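Local coordinates for protein purine phosphoribosyltransferase (Pyrococcus horikoshii, PDB 1VDM) that probably transfers a phosphoribosyl group to purine bases, as a glycosyltransferase of the type I phosphoribosyltransferase family, at residues V101-E104 and E105-L109; V4-T7 and W8-D12; A17-E20 and K21-Y25. All blocks are in the same frame, centred on the assembly; numbering follows the deposited sequence.

All three contacts are local, each between neighbouring turns or a turn and its cap. Contacts 2 and 3 share helix 8-23: contact 2 caps its start beside a small two-stranded sheet, and contact 3 lies in its C-terminal part, with centres about 19 Å apart. Both touch the same neighbouring subunit, so this helix serves assembly too. Contact 1, on helix 97-107, packs on the other face of the central sheet from contact 3, with centres about 22 Å apart; its centre is about 29 Å from that of contact 2, across the centre of the chain. In type I phosphoribosyltransferases the loop leading into the helix of contact 1 usually binds the phosphoribosyl diphosphate.

Contact 1. Residues V101-E104 and E105-L109; sequences VVIE and EVKKL
Val-102 and Val-106 meet one turn apart on the buried face of helix 97-107, where Val-102 CG1 comes within 4.1 Å of Val-106 CG2. The meeting branch of Val-102 stands anti to its own backbone nitrogen (chi1 178°), which turns it along the helix toward the next turn. Both valines press on Ile-88 of the central sheet, and Val-106 also reaches Val-86 and Ile-114, so this side is closely packed. The helical bonds beneath include Val-106 N to Val-102 O at 3.1 Å, while those from Glu-105 N to Val-102 O and from Lys-107 N to Ile-103 O are weak.

At the edge of this packed face, Ile-103 touches Ile-116 and Lys-107 touches Ile-114; the lysine's aliphatic stem lies alongside the isoleucine branch, with Ile-103 CG2 3.8 Å from Lys-107 CE. The solvent side, with Glu-104 and Lys-108, is looser. Glu-104 bends at chi2, and its OE1 stays 5.6 Å from Lys-107 NZ. The one close ion pair joins Lys-108 to the partly exposed Glu-105, which also touches Ile-56: NZ of Lys-108 approaches the syn side of Glu-105 OE2 at 3.1 Å, 21° out of the carboxylate plane. The glutamate folds back at chi2 (-57°) while the lysine stays extended to meet it. Replacing Glu-105 by an alanine takes away the carboxylate and would probably leave the Lys-108 ammonium without this mate. Helix 97-107 joins the adjacent parallel strands 85-90 and 113-118 as the helix of a beta-alpha-beta crossover in the phosphoribosyltransferase fold.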
# COMPACT_ATOMS: atom_id res chain seq x y z
N VAL G 101 31.93 -28.97 -26.85
CA VAL G 101 30.94 -30.03 -26.74
C VAL G 101 29.57 -29.49 -27.14
O VAL G 101 28.80 -30.16 -27.82
CB VAL G 101 30.86 -30.57 -25.31
CG1 VAL G 101 29.82 -31.68 -25.23
CG2 VAL G 101 32.21 -31.08 -24.86
N VAL G 102 29.27 -28.27 -26.70
CA VAL G 102 27.98 -27.64 -27.00
C VAL G 102 27.84 -27.28 -28.48
O VAL G 102 26.74 -27.35 -29.02
CB VAL G 102 27.77 -26.37 -26.14
CG1 VAL G 102 26.46 -25.71 -26.49
CG2 VAL G 102 27.79 -26.73 -24.68
N ILE G 103 28.93 -26.89 -29.13
CA ILE G 103 28.86 -26.54 -30.54
C ILE G 103 28.58 -27.78 -31.37
O ILE G 103 28.08 -27.69 -32.49
CB ILE G 103 30.16 -25.88 -31.02
CG1 ILE G 103 30.40 -24.59 -30.23
CG2 ILE G 103 30.07 -25.56 -32.50
CD1 ILE G 103 31.67 -23.87 -30.61
N GLU G 104 28.90 -28.95 -30.82
CA GLU G 104 28.67 -30.21 -31.53
C GLU G 104 27.23 -30.69 -31.37
O GLU G 104 26.71 -31.40 -32.23
CB GLU G 104 29.64 -31.29 -31.03
CG GLU G 104 31.03 -31.20 -31.64
CD GLU G 104 31.05 -31.66 -33.10
OE1 GLU G 104 32.08 -31.44 -33.78
OE2 GLU G 104 30.05 -32.26 -33.55
N GLU G 105 26.60 -30.33 -30.26
CA GLU G 105 25.22 -30.73 -30.04
C GLU G 105 24.30 -29.80 -30.84
O GLU G 105 23.20 -30.18 -31.23
CB GLU G 105 24.89 -30.65 -28.55
CG GLU G 105 25.70 -31.60 -27.68
CD GLU G 105 25.56 -33.05 -28.11
OE1 GLU G 105 24.42 -33.56 -28.12
OE2 GLU G 105 26.59 -33.67 -28.45
N VAL G 106 24.79 -28.59 -31.10
CA VAL G 106 24.03 -27.60 -31.85
C VAL G 106 24.09 -27.89 -33.35
O VAL G 106 23.17 -27.55 -34.09
CB VAL G 106 24.56 -26.19 -31.60
CG1 VAL G 106 23.78 -25.18 -32.41
CG2 VAL G 106 24.46 -25.87 -30.12
N LYS G 107 25.17 -28.52 -33.80
CA LYS G 107 25.30 -28.86 -35.21
C LYS G 107 24.52 -30.13 -35.50
O LYS G 107 23.95 -30.28 -36.58
CB LYS G 107 26.77 -29.06 -35.59
CG LYS G 107 27.59 -27.78 -35.57
CD LYS G 107 28.97 -28.00 -36.16
CE LYS G 107 29.77 -26.70 -36.16
NZ LYS G 107 31.09 -26.84 -36.83
N LYS G 108 24.49 -31.05 -34.53
CA LYS G 108 23.76 -32.30 -34.69
C LYS G 108 22.28 -32.03 -34.89
O LYS G 108 21.55 -32.88 -35.39
CB LYS G 108 23.93 -33.20 -33.47
CG LYS G 108 25.31 -33.81 -33.26
CD LYS G 108 25.28 -34.71 -32.04
CE LYS G 108 26.64 -35.29 -31.70
NZ LYS G 108 26.58 -36.06 -30.42
N LEU G 109 21.84 -30.84 -34.47
CA LEU G 109 20.44 -30.45 -34.60
C LEU G 109 20.21 -29.61 -35.85
O LEU G 109 19.10 -29.11 -36.08
CB LEU G 109 19.99 -29.68 -33.35
CG LEU G 109 19.96 -30.50 -32.05
CD1 LEU G 109 19.51 -29.63 -30.88
CD2 LEU G 109 19.01 -31.68 -32.22

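Contact 2. Residues V4-T7 and W8-D12; sequences VYLT and WWQVD
A capping box between Thr-7 and Gln-10 starts helix 8-23, where the chain leaves the short strand 3-5. Thr-7 is the N-cap residue, and its hydroxyl OG1 accepts from the backbone N of Gln-10 at 2.9 Å. It can do so because OG1 sits between the backbone nitrogen and the carbonyl carbon (chi1 70°), facing the first turn. The glutamine answers in the other direction: Thr-7 N donates to Gln-10 OE1 at 2.7 Å, nearly straight at 165°, in the plane of the amide and on a lone pair of the oxygen. The two side chains cross at about a right angle, and each satisfies the other's backbone N-H. Below them the first regular helical bond runs from Val-11 N to Thr-7 O, 3.0 Å long.

Around the cap, the rings of Trp-8 and Trp-9 take part in subunit interfaces: Trp-9 NE1 bonds Pro-143 O of a neighbouring subunit, and Trp-8 has its main polar partner in Asp-12 of another. Leu-6, which also touches Ile-140 and Phe-142, packs on the glutamine end of the box. Its CD2 methyl lies over a face of the Gln-10 amide, 3.6 Å from CD and 3.3 Å from OE1, the oxygen already engaged by Thr-7 N.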
# COMPACT_ATOMS: atom_id res chain seq x y z
N VAL G 4 38.89 -12.54 -9.43
CA VAL G 4 38.12 -11.40 -9.90
C VAL G 4 36.66 -11.55 -9.47
O VAL G 4 35.98 -12.49 -9.88
CB VAL G 4 38.19 -11.25 -11.45
CG1 VAL G 4 37.16 -10.24 -11.94
CG2 VAL G 4 39.57 -10.79 -11.84
N TYR G 5 36.21 -10.62 -8.63
CA TYR G 5 34.83 -10.64 -8.13
C TYR G 5 33.92 -9.68 -8.88
O TYR G 5 33.83 -8.51 -8.54
CB TYR G 5 34.79 -10.30 -6.63
CG TYR G 5 35.55 -11.26 -5.77
CD1 TYR G 5 36.95 -11.18 -5.67
CD2 TYR G 5 34.90 -12.29 -5.10
CE1 TYR G 5 37.66 -12.10 -4.91
CE2 TYR G 5 35.60 -13.22 -4.34
CZ TYR G 5 36.99 -13.12 -4.25
OH TYR G 5 37.70 -14.05 -3.53
N LEU G 6 33.25 -10.19 -9.90
CA LEU G 6 32.30 -9.43 -10.72
C LEU G 6 31.02 -9.08 -9.94
O LEU G 6 30.34 -9.93 -9.40
CB LEU G 6 31.95 -10.27 -11.94
CG LEU G 6 33.00 -10.15 -13.06
CD1 LEU G 6 32.50 -10.72 -14.39
CD2 LEU G 6 33.40 -8.70 -13.33
N THR G 7 30.66 -7.79 -9.89
CA THR G 7 29.41 -7.36 -9.22
C THR G 7 28.21 -7.63 -10.13
O THR G 7 28.37 -7.89 -11.32
CB THR G 7 29.39 -5.86 -8.93
OG1 THR G 7 29.28 -5.14 -10.17
CG2 THR G 7 30.63 -5.44 -8.21
N TRP G 8 27.00 -7.56 -9.57
CA TRP G 8 25.80 -7.77 -10.37
C TRP G 8 25.63 -6.63 -11.38
O TRP G 8 25.16 -6.85 -12.48
CB TRP G 8 24.54 -7.88 -9.50
CG TRP G 8 24.25 -9.25 -8.98
CD1 TRP G 8 24.32 -9.67 -7.68
CD2 TRP G 8 23.85 -10.40 -9.75
NE1 TRP G 8 23.99 -11.00 -7.60
CE2 TRP G 8 23.70 -11.47 -8.85
CE3 TRP G 8 23.61 -10.62 -11.11
CZ2 TRP G 8 23.32 -12.75 -9.26
CZ3 TRP G 8 23.23 -11.89 -11.52
CH2 TRP G 8 23.09 -12.95 -10.60
N TRP G 9 26.01 -5.41 -10.99
CA TRP G 9 25.89 -4.28 -11.89
C TRP G 9 26.86 -4.49 -13.06
O TRP G 9 26.54 -4.12 -14.21
CB TRP G 9 26.19 -2.95 -11.18
CG TRP G 9 25.91 -1.68 -12.00
CD1 TRP G 9 26.59 -0.50 -11.92
CD2 TRP G 9 24.89 -1.48 -13.01
NE1 TRP G 9 26.08 0.41 -12.80
CE2 TRP G 9 25.03 -0.16 -13.48
CE3 TRP G 9 23.88 -2.29 -13.55
CZ2 TRP G 9 24.20 0.38 -14.48
CZ3 TRP G 9 23.06 -1.76 -14.53
CH2 TRP G 9 23.23 -0.44 -14.99
N GLN G 10 28.02 -5.08 -12.78
CA GLN G 10 28.99 -5.37 -13.83
C GLN G 10 28.38 -6.39 -14.77
O GLN G 10 28.55 -6.30 -15.99
CB GLN G 10 30.31 -5.91 -13.26
CG GLN G 10 31.24 -4.85 -12.70
CD GLN G 10 32.52 -5.43 -12.13
OE1 GLN G 10 32.48 -6.27 -11.23
NE2 GLN G 10 33.66 -4.99 -12.66
N VAL G 11 27.66 -7.36 -14.23
CA VAL G 11 27.05 -8.38 -15.08
C VAL G 11 25.87 -7.81 -15.88
O VAL G 11 25.66 -8.18 -17.04
CB VAL G 11 26.61 -9.62 -14.26
CG1 VAL G 11 25.82 -10.58 -15.14
CG2 VAL G 11 27.84 -10.32 -13.71
N ASP G 12 25.09 -6.92 -15.27
CA ASP G 12 23.95 -6.32 -15.97
C ASP G 12 24.44 -5.45 -17.13
O ASP G 12 23.97 -5.59 -18.26
CB ASP G 12 23.08 -5.49 -15.01
CG ASP G 12 21.87 -6.26 -14.50
OD1 ASP G 12 21.36 -7.14 -15.22
OD2 ASP G 12 21.41 -5.97 -13.37

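Contact 3. Residues A17-E20 and K21-Y25; sequences ALAE and KLREY
An i to i+3 salt bridge between Glu-20 and Arg-23 spans one turn in the C-terminal part of helix 8-23, at a subunit interface of the phosphoribosyltransferase assembly. The backbone below is helical: Leu-22 N donates to Leu-18 O at 2.7 Å, and Arg-23 N to Ala-19 O at 2.9 Å. On the inner face Ala-19 and Leu-22 pack on Leu-44 of helix 38-47, while Leu-18 and Lys-21 lean on Tyr-131 and on a neighbouring subunit.

Glu-20 leaves the helix with CG anti to its nitrogen (chi1 -170°), then bends at chi2 and brings its carboxylate across the arginine. Its OE1 also forms a salt bridge with Arg-23 NH2 of a second subunit, whose own Glu-20 returns a long, weak ion pair to Arg-23 NE here. Two guanidinium groups near one carboxylate would probably favour its charged form. Within the chain, Arg-23 NH2 makes a weak hydrogen bond to Ile-47 O, which may help to orient the group. The remaining terminal nitrogen, NH1, faces Glu-20 OE1 at 3.5 Å, with the carboxylate and guanidinium planes 36° apart.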
# COMPACT_ATOMS: atom_id res chain seq x y z
N ALA G 17 25.27 -4.65 -22.99
CA ALA G 17 26.19 -4.38 -24.09
C ALA G 17 26.12 -5.50 -25.12
O ALA G 17 26.07 -5.26 -26.32
CB ALA G 17 27.61 -4.24 -23.55
N LEU G 18 26.11 -6.74 -24.64
CA LEU G 18 26.04 -7.88 -25.52
C LEU G 18 24.73 -7.84 -26.30
O LEU G 18 24.72 -8.08 -27.51
CB LEU G 18 26.13 -9.18 -24.71
CG LEU G 18 27.47 -9.39 -24.00
CD1 LEU G 18 27.35 -10.48 -22.93
CD2 LEU G 18 28.53 -9.75 -25.03
N ALA G 19 23.64 -7.53 -25.62
CA ALA G 19 22.32 -7.45 -26.24
C ALA G 19 22.33 -6.54 -27.47
O ALA G 19 21.91 -6.95 -28.54
CB ALA G 19 21.30 -6.94 -25.25
N GLU G 20 22.83 -5.32 -27.31
CA GLU G 20 22.86 -4.39 -28.43
C GLU G 20 23.58 -4.99 -29.64
O GLU G 20 23.17 -4.78 -30.78
CB GLU G 20 23.54 -3.07 -28.01
CG GLU G 20 23.40 -1.93 -29.06
CD GLU G 20 21.94 -1.66 -29.47
OE1 GLU G 20 21.11 -1.38 -28.58
OE2 GLU G 20 21.64 -1.71 -30.69
N LYS G 21 24.64 -5.75 -29.38
CA LYS G 21 25.42 -6.39 -30.43
C LYS G 21 24.67 -7.59 -31.01
O LYS G 21 24.69 -7.81 -32.22
CB LYS G 21 26.78 -6.84 -29.90
CG LYS G 21 27.95 -6.10 -30.51
CD LYS G 21 27.86 -4.60 -30.28
CE LYS G 21 28.92 -3.84 -31.07
NZ LYS G 21 28.85 -2.37 -30.84
N LEU G 22 24.01 -8.35 -30.15
CA LEU G 22 23.26 -9.51 -30.62
C LEU G 22 22.03 -9.09 -31.43
O LEU G 22 21.48 -9.88 -32.19
CB LEU G 22 22.83 -10.39 -29.44
CG LEU G 22 23.89 -11.27 -28.77
CD1 LEU G 22 23.28 -12.04 -27.60
CD2 LEU G 22 24.47 -12.22 -29.80
N ARG G 23 21.61 -7.83 -31.27
CA ARG G 23 20.45 -7.32 -32.00
C ARG G 23 20.74 -7.29 -33.50
O ARG G 23 19.84 -7.52 -34.31
CB ARG G 23 20.07 -5.92 -31.51
CG ARG G 23 19.39 -5.91 -30.15
CD ARG G 23 18.35 -4.81 -30.02
NE ARG G 23 17.57 -4.95 -28.78
CZ ARG G 23 18.01 -4.58 -27.58
NH1 ARG G 23 19.21 -4.03 -27.43
NH2 ARG G 23 17.24 -4.76 -26.52
N GLU G 24 21.99 -7.01 -33.85
CA GLU G 24 22.40 -6.96 -35.25
C GLU G 24 22.46 -8.38 -35.84
O GLU G 24 22.44 -8.56 -37.06
CB GLU G 24 23.77 -6.29 -35.37
CG GLU G 24 23.85 -4.95 -34.63
CD GLU G 24 25.24 -4.32 -34.69
OE1 GLU G 24 26.22 -4.97 -34.26
OE2 GLU G 24 25.35 -3.16 -35.15
N TYR G 25 22.54 -9.38 -34.97
CA TYR G 25 22.62 -10.78 -35.39
C TYR G 25 21.25 -11.46 -35.45
O TYR G 25 21.08 -12.46 -36.14
CB TYR G 25 23.55 -11.55 -34.44
CG TYR G 25 23.59 -13.04 -34.68
CD1 TYR G 25 23.97 -13.56 -35.93
CD2 TYR G 25 23.24 -13.94 -33.67
CE1 TYR G 25 23.99 -14.93 -36.16
CE2 TYR G 25 23.26 -15.32 -33.89
CZ TYR G 25 23.64 -15.81 -35.14
OH TYR G 25 23.65 -17.17 -35.36